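Local coordinates for YerB protein (Bacillus subtilis, PDB 2PSB) that is a putative membrane-anchored lipoprotein of unknown function that interacts with the helicase PcrA, an interaction not essential for viability or repair of UV-induced lesions, at residues Thr23-Lys26 against Val27-Arg30; Val36-His40 against Pro41-Pro45; Tyr120-Gly123 against Leu124-Asp127; Thr145-Asp148 against Tyr149-Ala153; Leu258-His262 against Gly263-Glu267. All blocks are in the same frame, centred on the assembly; numbering follows the deposited sequence.

Interaction 1 (Thr23-Lys26 against Val27-Arg30); sequences TEQK and VTER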
loop_
_atom_site.group_PDB
_atom_site.type_symbol
_atom_site.label_atom_id
_atom_site.label_comp_id
_atom_site.label_asym_id
_atom_site.label_seq_id
_atom_site.Cartn_x
_atom_site.Cartn_y
_atom_site.Cartn_z
ATOM N N THR A 23 -1.043 -19.158 9.781
ATOM C CA THR A 23 -1.189 -18.326 10.973
ATOM C C THR A 23 -2.134 -18.957 11.983
ATOM O O THR A 23 -2.667 -20.041 11.764
ATOM C CB THR A 23 -1.742 -16.920 10.643
ATOM O OG1 THR A 23 -2.936 -17.050 9.862
ATOM C CG2 THR A 23 -0.710 -16.097 9.891
ATOM N N GLU A 24 -2.348 -18.249 13.085
ATOM C CA GLU A 24 -3.216 -18.715 14.146
ATOM C C GLU A 24 -4.684 -18.413 13.861
ATOM O O GLU A 24 -5.007 -17.494 13.111
ATOM C CB GLU A 24 -2.771 -18.085 15.459
ATOM C CG GLU A 24 -1.319 -18.407 15.785
ATOM C CD GLU A 24 -0.709 -17.434 16.772
ATOM O OE1 GLU A 24 -0.655 -16.229 16.454
ATOM O OE2 GLU A 24 -0.275 -17.876 17.857
ATOM N N GLN A 25 -5.565 -19.200 14.469
ATOM C CA GLN A 25 -7.005 -19.065 14.281
ATOM C C GLN A 25 -7.546 -17.647 14.475
ATOM O O GLN A 25 -8.361 -17.174 13.681
ATOM C CB GLN A 25 -7.737 -20.016 15.232
ATOM C CG GLN A 25 -8.968 -20.691 14.641
ATOM C CD GLN A 25 -9.943 -19.705 14.027
ATOM O OE1 GLN A 25 -10.258 -18.670 14.620
ATOM N NE2 GLN A 25 -10.436 -20.026 12.834
ATOM N N LYS A 26 -7.092 -16.971 15.525
ATOM C CA LYS A 26 -7.573 -15.625 15.826
ATOM C C LYS A 26 -7.333 -14.579 14.733
ATOM O O LYS A 26 -8.150 -13.678 14.554
ATOM C CB LYS A 26 -6.984 -15.131 17.159
ATOM C CG LYS A 26 -5.579 -14.559 17.082
ATOM C CD LYS A 26 -4.552 -15.616 16.748
ATOM C CE LYS A 26 -3.182 -14.986 16.597
ATOM N NZ LYS A 26 -3.176 -13.975 15.503
ATOM N N VAL A 27 -6.225 -14.692 14.008
ATOM C CA VAL A 27 -5.926 -13.730 12.956
ATOM C C VAL A 27 -6.937 -13.870 11.829
ATOM O O VAL A 27 -7.251 -12.906 11.137
ATOM C CB VAL A 27 -4.509 -13.934 12.379
ATOM C CG1 VAL A 27 -4.441 -15.231 11.615
ATOM C CG2 VAL A 27 -4.138 -12.769 11.482
ATOM N N THR A 28 -7.447 -15.085 11.664
ATOM C CA THR A 28 -8.433 -15.404 10.638
ATOM C C THR A 28 -9.648 -14.487 10.680
ATOM O O THR A 28 -10.369 -14.351 9.689
ATOM C CB THR A 28 -8.894 -16.876 10.785
ATOM O OG1 THR A 28 -7.882 -17.740 10.249
ATOM C CG2 THR A 28 -10.213 -17.117 10.072
ATOM N N GLU A 29 -9.881 -13.857 11.822
ATOM C CA GLU A 29 -11.021 -12.968 11.941
ATOM C C GLU A 29 -10.636 -11.513 12.132
ATOM O O GLU A 29 -11.500 -10.653 12.241
ATOM C CB GLU A 29 -11.915 -13.429 13.084
ATOM C CG GLU A 29 -12.667 -14.700 12.766
ATOM C CD GLU A 29 -13.246 -15.348 14.005
ATOM O OE1 GLU A 29 -12.481 -16.000 14.750
ATOM O OE2 GLU A 29 -14.462 -15.190 14.240
ATOM N N ARG A 30 -9.338 -11.234 12.167
ATOM C CA ARG A 30 -8.880 -9.865 12.342
ATOM C C ARG A 30 -9.143 -9.040 11.084
ATOM O O ARG A 30 -8.595 -9.317 10.014
ATOM C CB ARG A 30 -7.397 -9.833 12.685
ATOM C CG ARG A 30 -6.927 -8.472 13.145
ATOM C CD ARG A 30 -5.634 -8.594 13.933
ATOM N NE ARG A 30 -4.608 -9.261 13.148
ATOM C CZ ARG A 30 -3.471 -9.719 13.649
ATOM N NH1 ARG A 30 -3.211 -9.581 14.947
ATOM N NH2 ARG A 30 -2.598 -10.326 12.857
#
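A short 3-10 turn in the loop leading to strand 33-37 joins Lys26 to Glu29 and Gln25 to Thr28. Its backbone bonds run from residue i+3 back to residue i: Glu29 N donates to Lys26 O at 3.2 Å, nearly straight at 162° although the donor stands well above the carbonyl plane, and Thr28 N makes a weak, bent bond to Gln25 O. Arg30 N continues the series to Val27 O. Thr28 CB comes up against the oxygen of the same carbonyl, 3.0 Å from Gln25 O, while Thr28 CG2 lies 4.0 Å from Gln25 NE2; Leu14 touches both residues. With Lys26 CG between backbone N and carbonyl carbon (chi1 82°) and the chain bent at chi2 and chi4, NZ folds back to 3.4 Å from Val27 CB. There NZ forms a salt bridge with Glu24 OE1, whose position is less sure, and nears the Arg30 guanidinium, a like charge that would probably repel it weakly. Arg30 is held by Gln72, whose backbone O accepts from NH2 while its NE2 donates to Val27 O. Gln25 OE1 faces Glu29 OE1, two acceptors 3.5 Å apart, with amide and carboxylate planes turned 71° from each other.

Interaction 2 (Val36-His40 against Pro41-Pro45); sequences VVNNH and PKARP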
loop_
_atom_site.group_PDB
_atom_site.type_symbol
_atom_site.label_atom_id
_atom_site.label_comp_id
_atom_site.label_asym_id
_atom_site.label_seq_id
_atom_site.Cartn_x
_atom_site.Cartn_y
_atom_site.Cartn_z
ATOM N N VAL A 36 -3.031 5.122 5.286
ATOM C CA VAL A 36 -2.422 5.970 4.264
ATOM C C VAL A 36 -1.105 6.444 4.858
ATOM O O VAL A 36 -1.092 7.164 5.851
ATOM C CB VAL A 36 -3.262 7.191 3.949
ATOM C CG1 VAL A 36 -2.440 8.174 3.117
ATOM C CG2 VAL A 36 -4.514 6.768 3.196
ATOM N N VAL A 37 0.001 6.032 4.252
ATOM C CA VAL A 37 1.314 6.388 4.769
ATOM C C VAL A 37 2.117 7.357 3.897
ATOM O O VAL A 37 2.320 7.141 2.694
ATOM C CB VAL A 37 2.148 5.111 5.040
ATOM C CG1 VAL A 37 3.538 5.480 5.546
ATOM C CG2 VAL A 37 1.435 4.235 6.060
ATOM N N ASN A 38 2.555 8.426 4.553
ATOM C CA ASN A 38 3.357 9.508 3.985
ATOM C C ASN A 38 4.619 8.951 3.299
ATOM O O ASN A 38 5.381 8.201 3.909
ATOM C CB ASN A 38 3.758 10.440 5.139
ATOM C CG ASN A 38 4.168 11.840 4.691
ATOM O OD1 ASN A 38 4.238 12.755 5.520
ATOM N ND2 ASN A 38 4.435 12.019 3.409
ATOM N N ASN A 39 4.836 9.295 2.032
ATOM C CA ASN A 39 6.054 8.838 1.375
ATOM C C ASN A 39 6.874 10.025 0.868
ATOM O O ASN A 39 7.666 9.908 -0.073
ATOM C CB ASN A 39 5.757 7.868 0.232
ATOM C CG ASN A 39 7.026 7.278 -0.364
ATOM O OD1 ASN A 39 7.927 6.845 0.363
ATOM N ND2 ASN A 39 7.105 7.259 -1.683
ATOM N N HIS A 40 6.663 11.178 1.492
ATOM C CA HIS A 40 7.420 12.367 1.148
ATOM C C HIS A 40 8.802 12.085 1.714
ATOM O O HIS A 40 8.922 11.508 2.790
ATOM C CB HIS A 40 6.821 13.607 1.815
ATOM C CG HIS A 40 7.608 14.861 1.578
ATOM N ND1 HIS A 40 8.814 15.114 2.200
ATOM C CD2 HIS A 40 7.370 15.923 0.774
ATOM C CE1 HIS A 40 9.283 16.278 1.791
ATOM N NE2 HIS A 40 8.428 16.790 0.924
ATOM N N PRO A 41 9.866 12.488 0.998
ATOM C CA PRO A 41 11.239 12.252 1.460
ATOM C C PRO A 41 11.461 12.419 2.968
ATOM O O PRO A 41 12.130 11.595 3.593
ATOM C CB PRO A 41 12.048 13.241 0.633
ATOM C CG PRO A 41 11.312 13.240 -0.686
ATOM C CD PRO A 41 9.856 13.283 -0.247
ATOM N N LYS A 42 10.894 13.474 3.547
ATOM C CA LYS A 42 11.045 13.744 4.978
ATOM C C LYS A 42 10.333 12.768 5.910
ATOM O O LYS A 42 10.548 12.794 7.121
ATOM C CB LYS A 42 10.570 15.170 5.300
ATOM C CG LYS A 42 11.628 16.270 5.120
ATOM C CD LYS A 42 12.837 16.019 6.016
ATOM C CE LYS A 42 13.879 17.133 5.925
ATOM N NZ LYS A 42 13.466 18.361 6.663
ATOM N N ALA A 43 9.499 11.898 5.351
ATOM C CA ALA A 43 8.753 10.936 6.159
ATOM C C ALA A 43 9.454 9.580 6.273
ATOM O O ALA A 43 8.991 8.691 6.989
ATOM C CB ALA A 43 7.357 10.742 5.569
ATOM N N ARG A 44 10.575 9.434 5.576
ATOM C CA ARG A 44 11.331 8.179 5.558
ATOM C C ARG A 44 12.431 8.174 6.598
ATOM O O ARG A 44 13.078 9.187 6.821
ATOM C CB ARG A 44 11.932 7.985 4.170
ATOM C CG ARG A 44 10.942 8.243 3.044
ATOM C CD ARG A 44 11.644 8.327 1.698
ATOM N NE ARG A 44 10.714 8.713 0.648
ATOM C CZ ARG A 44 11.067 9.120 -0.564
ATOM N NH1 ARG A 44 12.349 9.201 -0.899
ATOM N NH2 ARG A 44 10.132 9.446 -1.444
ATOM N N PRO A 45 12.644 7.030 7.270
ATOM C CA PRO A 45 11.900 5.781 7.086
ATOM C C PRO A 45 10.586 5.822 7.874
ATOM O O PRO A 45 10.514 6.451 8.918
ATOM C CB PRO A 45 12.867 4.735 7.631
ATOM C CG PRO A 45 13.462 5.450 8.798
ATOM C CD PRO A 45 13.734 6.841 8.249
#
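With CG anti to the backbone N (chi1 176°), the ring of His40 swings beside its own carbonyl and over the start of the next segment, where Lys42 N donates to His40 ND1 at 3.0 Å, nearly straight and in the ring plane. The same ring receives Pro41 CD over one face, a CH-pi contact 3.4 Å from the centroid. Ala43 N donates to His40 O at 2.7 Å from above the carbonyl plane, closing a 3-10 turn, and Ala43 CB packs 3.6 Å from Asn38 CB. Arg44, extended from CG to NE, reaches back along the turn; its NH2 donates to Asn39 O at 2.9 Å, with weak bonds from NE to Asn39 O and OD1 beside it. The Asn39 amide and the Arg44 guanidinium are turned 30° from each other. NH1 of Arg44 makes a salt bridge to Asp213, and Asn39 ND2 bonds Thr65. The turn follows the end of strand 33-37, which runs between strands 65-71 and 99-102, while His141 stacks on the His40 ring.

Interaction 3 (Tyr120-Gly123 against Leu124-Asp127); sequences YMNG and LDFD
Asn122 and Leu124 lie side by side, and the amide oxygen of the first takes the backbone N-H of the second: Leu124 N donates to Asn122 OD1 at 3.0 Å and 166°, though the position of that nitrogen is less sure. Asn122 CG points away from its own N (chi1 -159°), which puts OD1 beside Leu124 N. OD1 also accepts from Gly104 N, which gives the buried oxygen two donors. The backbone oxygen of Asn122 is used as well, by Asp125 N at 2.8 Å from above the carbonyl plane and, weakly, by Phe126 N; the latter makes a second weak bond to Gly123 O. Asn122 is the N-cap of the short helix 123-126, its OD1 taking the capping bond, directly after strand 120-122. With an alanine here, the Leu124 and Gly104 amides would probably lose their shared acceptor, and the helix its side-chain cap. Asn122 N donates to a water at 2.8 Å, which in turn donates to Asp125 OD2 at 2.7 Å. A second water donates to the same OD2 and is weakly linked to Tyr120 OH. Asp127 OD1 forms a salt bridge with Arg133 NE. Among the apolar groups, selenomethionine Met121 puts SE above the Phe126 ring in a distant Met-aromatic contact, 5.4 Å from the centroid, while Met121 CG touches Phe126 CE1 at 3.9 Å. The ring turns its edge to Asn122 O, 3.2 Å from Phe126 CD1.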
loop_
_atom_site.group_PDB
_atom_site.type_symbol
_atom_site.label_atom_id
_atom_site.label_comp_id
_atom_site.label_asym_id
_atom_site.label_seq_id
_atom_site.Cartn_x
_atom_site.Cartn_y
_atom_site.Cartn_z
ATOM N N TYR A 120 -13.888 4.906 8.645
ATOM C CA TYR A 120 -12.606 5.596 8.692
ATOM C C TYR A 120 -12.209 6.201 10.027
ATOM O O TYR A 120 -13.003 6.293 10.967
ATOM C CB TYR A 120 -12.550 6.690 7.621
ATOM C CG TYR A 120 -13.565 7.810 7.774
ATOM C CD1 TYR A 120 -14.911 7.610 7.455
ATOM C CD2 TYR A 120 -13.169 9.088 8.181
ATOM C CE1 TYR A 120 -15.835 8.662 7.529
ATOM C CE2 TYR A 120 -14.082 10.140 8.258
ATOM C CZ TYR A 120 -15.412 9.923 7.926
ATOM O OH TYR A 120 -16.314 10.968 7.956
HETATM N N MSE A 121 -10.947 6.603 10.085
HETATM C CA MSE A 121 -10.353 7.236 11.251
HETATM C C MSE A 121 -9.533 8.393 10.681
HETATM O O MSE A 121 -8.525 8.178 10.001
HETATM C CB MSE A 121 -9.438 6.257 11.979
HETATM C CG MSE A 121 -8.897 6.785 13.279
HETATM SE SE MSE A 121 -7.497 5.675 13.935
HETATM C CE MSE A 121 -8.590 4.128 14.297
ATOM N N ASN A 122 -9.982 9.612 10.954
ATOM C CA ASN A 122 -9.327 10.811 10.452
ATOM C C ASN A 122 -8.450 11.443 11.519
ATOM O O ASN A 122 -8.918 11.790 12.612
ATOM C CB ASN A 122 -10.379 11.824 9.984
ATOM C CG ASN A 122 -9.818 12.848 9.014
ATOM O OD1 ASN A 122 -8.649 13.229 9.095
ATOM N ND2 ASN A 122 -10.659 13.312 8.099
ATOM N N GLY A 123 -7.174 11.595 11.188
ATOM C CA GLY A 123 -6.241 12.190 12.117
ATOM C C GLY A 123 -6.765 13.528 12.582
ATOM O O GLY A 123 -6.434 13.992 13.668
ATOM N N LEU A 124 -7.588 14.157 11.755
ATOM C CA LEU A 124 -8.151 15.451 12.115
ATOM C C LEU A 124 -8.945 15.360 13.424
ATOM O O LEU A 124 -8.822 16.221 14.298
ATOM C CB LEU A 124 -9.079 15.967 11.003
ATOM C CG LEU A 124 -8.559 16.174 9.572
ATOM C CD1 LEU A 124 -9.648 16.858 8.745
ATOM C CD2 LEU A 124 -7.304 17.022 9.574
ATOM N N ASP A 125 -9.741 14.304 13.562
ATOM C CA ASP A 125 -10.576 14.117 14.743
ATOM C C ASP A 125 -9.893 13.589 15.985
ATOM O O ASP A 125 -10.424 13.729 17.085
ATOM C CB ASP A 125 -11.741 13.194 14.412
ATOM C CG ASP A 125 -12.472 13.621 13.176
ATOM O OD1 ASP A 125 -12.723 14.835 13.031
ATOM O OD2 ASP A 125 -12.799 12.748 12.351
ATOM N N PHE A 126 -8.722 12.985 15.829
ATOM C CA PHE A 126 -8.031 12.420 16.981
ATOM C C PHE A 126 -6.654 13.001 17.187
ATOM O O PHE A 126 -5.893 12.513 18.021
ATOM C CB PHE A 126 -7.913 10.901 16.838
ATOM C CG PHE A 126 -9.215 10.213 16.566
ATOM C CD1 PHE A 126 -9.780 10.243 15.295
ATOM C CD2 PHE A 126 -9.878 9.527 17.581
ATOM C CE1 PHE A 126 -10.985 9.600 15.036
ATOM C CE2 PHE A 126 -11.084 8.878 17.336
ATOM C CZ PHE A 126 -11.642 8.912 16.061
ATOM N N ASP A 127 -6.331 14.039 16.429
ATOM C CA ASP A 127 -5.028 14.674 16.560
ATOM C C ASP A 127 -4.913 15.193 17.988
ATOM O O ASP A 127 -5.562 16.176 18.347
ATOM C CB ASP A 127 -4.895 15.831 15.561
ATOM C CG ASP A 127 -3.450 16.245 15.340
ATOM O OD1 ASP A 127 -2.551 15.534 15.828
ATOM O OD2 ASP A 127 -3.215 17.273 14.672
HETATM O O HOH W 1 -14.634 13.283 9.748
HETATM O O HOH W 2 -12.572 10.029 12.061
#

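Interaction 4 (Thr145-Asp148 against Tyr149-Ala153); sequences TSYD and YIKKA
Tyr149 N donates to Ser146 OG at 3.1 Å and 159°; Ser146 is the N-cap of helix 147-157, at the end of strand 143-146. Ser146 OG is placed for this by a first torsion of 69°, between its backbone N and carbonyl carbon, and it also sits over one face of the Tyr149 ring, 3.4 Å from Tyr149 CG. The regular i to i+4 pattern follows: Ile150 N to Ser146 O, an oxygen whose place is less sure, Lys151 N to Tyr147 O at 2.9 Å, and Lys152 N to Asp148 O. Thr145 OG1, bonded to Leu130 O, stands near the edge of the Tyr149 ring and 3.6 Å from Tyr149 CB, and Thr145 CG2 meets Ile150 CD1 at 3.8 Å. Farther along the helix, the chain of Lys151 bends at chi2 and chi3 and lays its CD over the centre of the Tyr147 ring, a close CH-pi contact 3.3 Å from the centroid. A serine in place of Tyr147 would probably leave the Lys151 methylenes without the surface they lie on and its amine freer to swing. Arg30 and Met75 touch the same tyrosine. Asp148 OD1 lies 4.2 Å from Lys151 NZ, too far apart for a salt bridge, yet this carboxylate in the first helical turn would be expected to interact favourably both with the helix dipole and with the lysine, whose aliphatic part is held on the aromatic face.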
loop_
_atom_site.group_PDB
_atom_site.type_symbol
_atom_site.label_atom_id
_atom_site.label_comp_id
_atom_site.label_asym_id
_atom_site.label_seq_id
_atom_site.Cartn_x
_atom_site.Cartn_y
_atom_site.Cartn_z
ATOM N N THR A 145 0.096 7.002 14.702
ATOM C CA THR A 145 -0.896 6.343 15.539
ATOM C C THR A 145 -0.359 4.938 15.770
ATOM O O THR A 145 0.784 4.652 15.409
ATOM C CB THR A 145 -2.290 6.251 14.906
ATOM O OG1 THR A 145 -3.185 5.660 15.854
ATOM C CG2 THR A 145 -2.267 5.395 13.651
ATOM N N SER A 146 -1.171 4.066 16.361
ATOM C CA SER A 146 -0.753 2.697 16.646
ATOM C C SER A 146 -1.947 1.774 16.541
ATOM O O SER A 146 -3.082 2.230 16.607
ATOM C CB SER A 146 -0.168 2.609 18.061
ATOM O OG SER A 146 -1.179 2.797 19.045
ATOM N N TYR A 147 -1.704 0.479 16.372
ATOM C CA TYR A 147 -2.815 -0.458 16.277
ATOM C C TYR A 147 -3.654 -0.392 17.554
ATOM O O TYR A 147 -4.873 -0.492 17.512
ATOM C CB TYR A 147 -2.323 -1.896 16.059
ATOM C CG TYR A 147 -3.463 -2.891 15.971
ATOM C CD1 TYR A 147 -4.556 -2.637 15.147
ATOM C CD2 TYR A 147 -3.448 -4.084 16.701
ATOM C CE1 TYR A 147 -5.611 -3.530 15.042
ATOM C CE2 TYR A 147 -4.509 -5.004 16.601
ATOM C CZ TYR A 147 -5.585 -4.714 15.763
ATOM O OH TYR A 147 -6.639 -5.590 15.608
ATOM N N ASP A 148 -2.996 -0.222 18.692
ATOM C CA ASP A 148 -3.709 -0.130 19.963
ATOM C C ASP A 148 -4.639 1.088 19.951
ATOM O O ASP A 148 -5.790 0.995 20.367
ATOM C CB ASP A 148 -2.718 -0.011 21.128
ATOM C CG ASP A 148 -3.380 -0.225 22.476
ATOM O OD1 ASP A 148 -3.735 -1.383 22.788
ATOM O OD2 ASP A 148 -3.560 0.763 23.223
ATOM N N TYR A 149 -4.151 2.226 19.462
ATOM C CA TYR A 149 -4.982 3.426 19.406
ATOM C C TYR A 149 -6.048 3.296 18.328
ATOM O O TYR A 149 -7.150 3.827 18.455
ATOM C CB TYR A 149 -4.122 4.668 19.136
ATOM C CG TYR A 149 -3.280 5.094 20.321
ATOM C CD1 TYR A 149 -3.399 4.449 21.555
ATOM C CD2 TYR A 149 -2.397 6.164 20.220
ATOM C CE1 TYR A 149 -2.661 4.864 22.663
ATOM C CE2 TYR A 149 -1.656 6.587 21.316
ATOM C CZ TYR A 149 -1.791 5.935 22.539
ATOM O OH TYR A 149 -1.063 6.363 23.633
ATOM N N ILE A 150 -5.709 2.597 17.258
ATOM C CA ILE A 150 -6.655 2.397 16.178
ATOM C C ILE A 150 -7.830 1.567 16.690
ATOM O O ILE A 150 -8.979 1.798 16.320
ATOM C CB ILE A 150 -5.976 1.688 15.004
ATOM C CG1 ILE A 150 -4.871 2.603 14.449
ATOM C CG2 ILE A 150 -7.011 1.315 13.939
ATOM C CD1 ILE A 150 -3.862 1.899 13.554
ATOM N N LYS A 151 -7.530 0.593 17.541
ATOM C CA LYS A 151 -8.574 -0.241 18.120
ATOM C C LYS A 151 -9.468 0.629 19.002
ATOM O O LYS A 151 -10.698 0.554 18.926
ATOM C CB LYS A 151 -7.951 -1.372 18.942
ATOM C CG LYS A 151 -7.462 -2.524 18.096
ATOM C CD LYS A 151 -6.165 -3.122 18.647
ATOM C CE LYS A 151 -6.342 -3.827 19.967
ATOM N NZ LYS A 151 -5.080 -4.544 20.332
ATOM N N LYS A 152 -8.844 1.472 19.818
ATOM C CA LYS A 152 -9.601 2.350 20.700
ATOM C C LYS A 152 -10.537 3.256 19.907
ATOM O O LYS A 152 -11.661 3.522 20.336
ATOM C CB LYS A 152 -8.656 3.184 21.576
ATOM C CG LYS A 152 -7.870 2.361 22.594
ATOM C CD LYS A 152 -8.780 1.395 23.363
ATOM C CE LYS A 152 -7.988 0.520 24.341
ATOM N NZ LYS A 152 -8.827 -0.487 25.076
ATOM N N ALA A 153 -10.090 3.707 18.740
ATOM C CA ALA A 153 -10.919 4.574 17.911
ATOM C C ALA A 153 -12.061 3.769 17.300
ATOM O O ALA A 153 -13.124 4.313 16.996
ATOM C CB ALA A 153 -10.076 5.228 16.815
#

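Interaction 5 (Leu258-His262 against Gly263-Glu267); sequences LLFQH and GNVIE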
loop_
_atom_site.group_PDB
_atom_site.type_symbol
_atom_site.label_atom_id
_atom_site.label_comp_id
_atom_site.label_asym_id
_atom_site.label_seq_id
_atom_site.Cartn_x
_atom_site.Cartn_y
_atom_site.Cartn_z
ATOM N N LEU A 258 3.084 -5.426 -15.006
ATOM C CA LEU A 258 4.212 -6.336 -14.879
ATOM C C LEU A 258 4.193 -6.998 -13.513
ATOM O O LEU A 258 3.900 -6.361 -12.510
ATOM C CB LEU A 258 5.524 -5.566 -15.037
ATOM C CG LEU A 258 6.026 -5.171 -16.428
ATOM C CD1 LEU A 258 4.908 -5.160 -17.465
ATOM C CD2 LEU A 258 6.673 -3.825 -16.309
ATOM N N LEU A 259 4.538 -8.274 -13.475
ATOM C CA LEU A 259 4.558 -9.011 -12.225
ATOM C C LEU A 259 5.922 -9.654 -12.018
ATOM O O LEU A 259 6.368 -10.454 -12.842
ATOM C CB LEU A 259 3.465 -10.079 -12.246
ATOM C CG LEU A 259 3.278 -10.897 -10.967
ATOM C CD1 LEU A 259 2.894 -9.976 -9.775
ATOM C CD2 LEU A 259 2.195 -11.932 -11.216
ATOM N N PHE A 260 6.581 -9.290 -10.919
ATOM C CA PHE A 260 7.900 -9.818 -10.583
ATOM C C PHE A 260 7.861 -10.664 -9.327
ATOM O O PHE A 260 7.526 -10.176 -8.240
ATOM C CB PHE A 260 8.910 -8.696 -10.343
ATOM C CG PHE A 260 9.068 -7.756 -11.493
ATOM C CD1 PHE A 260 8.096 -6.806 -11.769
ATOM C CD2 PHE A 260 10.205 -7.819 -12.306
ATOM C CE1 PHE A 260 8.246 -5.924 -12.837
ATOM C CE2 PHE A 260 10.363 -6.943 -13.374
ATOM C CZ PHE A 260 9.383 -5.994 -13.641
ATOM N N GLN A 261 8.229 -11.929 -9.481
ATOM C CA GLN A 261 8.270 -12.868 -8.372
ATOM C C GLN A 261 9.353 -13.904 -8.680
ATOM O O GLN A 261 9.524 -14.302 -9.830
ATOM C CB GLN A 261 6.895 -13.532 -8.196
ATOM C CG GLN A 261 6.104 -13.634 -9.480
ATOM C CD GLN A 261 4.772 -14.355 -9.320
ATOM O OE1 GLN A 261 3.935 -13.991 -8.489
ATOM N NE2 GLN A 261 4.566 -15.376 -10.134
ATOM N N HIS A 262 10.104 -14.317 -7.665
ATOM C CA HIS A 262 11.167 -15.302 -7.856
ATOM C C HIS A 262 12.186 -14.874 -8.910
ATOM O O HIS A 262 12.635 -15.687 -9.713
ATOM C CB HIS A 262 10.566 -16.649 -8.262
ATOM C CG HIS A 262 9.815 -17.327 -7.161
ATOM N ND1 HIS A 262 8.813 -18.241 -7.398
ATOM C CD2 HIS A 262 9.925 -17.231 -5.814
ATOM C CE1 HIS A 262 8.335 -18.678 -6.246
ATOM N NE2 HIS A 262 8.993 -18.079 -5.269
ATOM N N GLY A 263 12.552 -13.601 -8.914
ATOM C CA GLY A 263 13.516 -13.137 -9.891
ATOM C C GLY A 263 12.917 -13.119 -11.282
ATOM O O GLY A 263 13.512 -12.578 -12.215
ATOM N N ASN A 264 11.734 -13.710 -11.415
ATOM C CA ASN A 264 11.044 -13.755 -12.699
ATOM C C ASN A 264 10.280 -12.474 -12.976
ATOM O O ASN A 264 10.001 -11.694 -12.075
ATOM C CB ASN A 264 10.055 -14.927 -12.753
ATOM C CG ASN A 264 10.736 -16.258 -12.972
ATOM O OD1 ASN A 264 11.631 -16.642 -12.223
ATOM N ND2 ASN A 264 10.310 -16.975 -14.005
ATOM N N VAL A 265 9.949 -12.275 -14.245
ATOM C CA VAL A 265 9.185 -11.126 -14.695
ATOM C C VAL A 265 8.089 -11.716 -15.575
ATOM O O VAL A 265 8.305 -12.719 -16.257
ATOM C CB VAL A 265 10.052 -10.145 -15.522
ATOM C CG1 VAL A 265 10.710 -10.866 -16.669
ATOM C CG2 VAL A 265 9.194 -9.003 -16.047
ATOM N N ILE A 266 6.906 -11.114 -15.537
ATOM C CA ILE A 266 5.780 -11.602 -16.320
ATOM C C ILE A 266 5.014 -10.419 -16.858
ATOM O O ILE A 266 4.609 -9.541 -16.095
ATOM C CB ILE A 266 4.806 -12.431 -15.459
ATOM C CG1 ILE A 266 5.538 -13.604 -14.815
ATOM C CG2 ILE A 266 3.649 -12.924 -16.311
ATOM C CD1 ILE A 266 4.693 -14.379 -13.824
ATOM N N GLU A 267 4.827 -10.378 -18.170
ATOM C CA GLU A 267 4.067 -9.289 -18.761
ATOM C C GLU A 267 2.613 -9.642 -18.525
ATOM O O GLU A 267 2.207 -10.782 -18.729
ATOM C CB GLU A 267 4.347 -9.168 -20.258
ATOM C CG GLU A 267 5.313 -8.053 -20.614
ATOM C CD GLU A 267 5.327 -7.756 -22.106
ATOM O OE1 GLU A 267 5.961 -8.523 -22.868
ATOM O OE2 GLU A 267 4.685 -6.759 -22.512
#
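Backbone hydrogen bonds join Leu259 to Ile266 in both directions across an antiparallel hairpin. Leu259 N donates to Ile266 O at 2.9 Å and 160°, in the carbonyl plane, whereas the return bond from Ile266 N to Leu259 O is weak and bent. Nearer the tip, Gln261 N reaches Asn264 O from above the carbonyl plane at 3.2 Å. The chain reverses through a type I' turn from Gln261 to Asn264; His262 and Gly263 both have positive phi, a backbone state that glycine takes readily. The short segments 258-261 and 264-267 run 161° apart in direction, with axes 4.6 Å from each other at closest. Weaker CA-H...O contacts add to the pairing, among them Phe260 CA to Asn264 O at 3.2 Å. Side-chain contacts fall on two faces. On one, Phe260 and Val265 lie side by side and point the same way: Val265 CG2, anti to the backbone N, comes obliquely to the ring, 3.6 Å from Phe260 CE2. On the other, Leu259 CB and Ile266 CB meet at 4.2 Å, and the Ile266 methyl CD1 crosses to the polar amide of Gln261, 3.8 Å from Gln261 NE2. Beyond the hairpin, strand 230-240 pairs with strand 255-261 and gives Ile231 and Ile233 to Phe260 and Phe232 to Leu259, while strand 304-307 sends Ile306 onto Phe260 and Ala304 onto Leu258.

From the N terminus the five contacts follow in series, each complete within its own short run of chain before the next opens, so none nests in or crosses another. Interaction 1 shapes the loop before strand 33-37, and interaction 2 the turn that follows that strand. Interactions 3 and 4 each pass from a strand into a helix, and they pack together: Met121 and Phe126 lie against Ala153, with Met121 also on Ile150. Interaction 4 also reaches back to interaction 1, where Arg30 CD is 3.6 Å from Tyr147 OH. Interaction 5 turns the hairpin of the C-terminal family region, its centre about 38 Å from that of interaction 3, on the opposite side of the chain's centre.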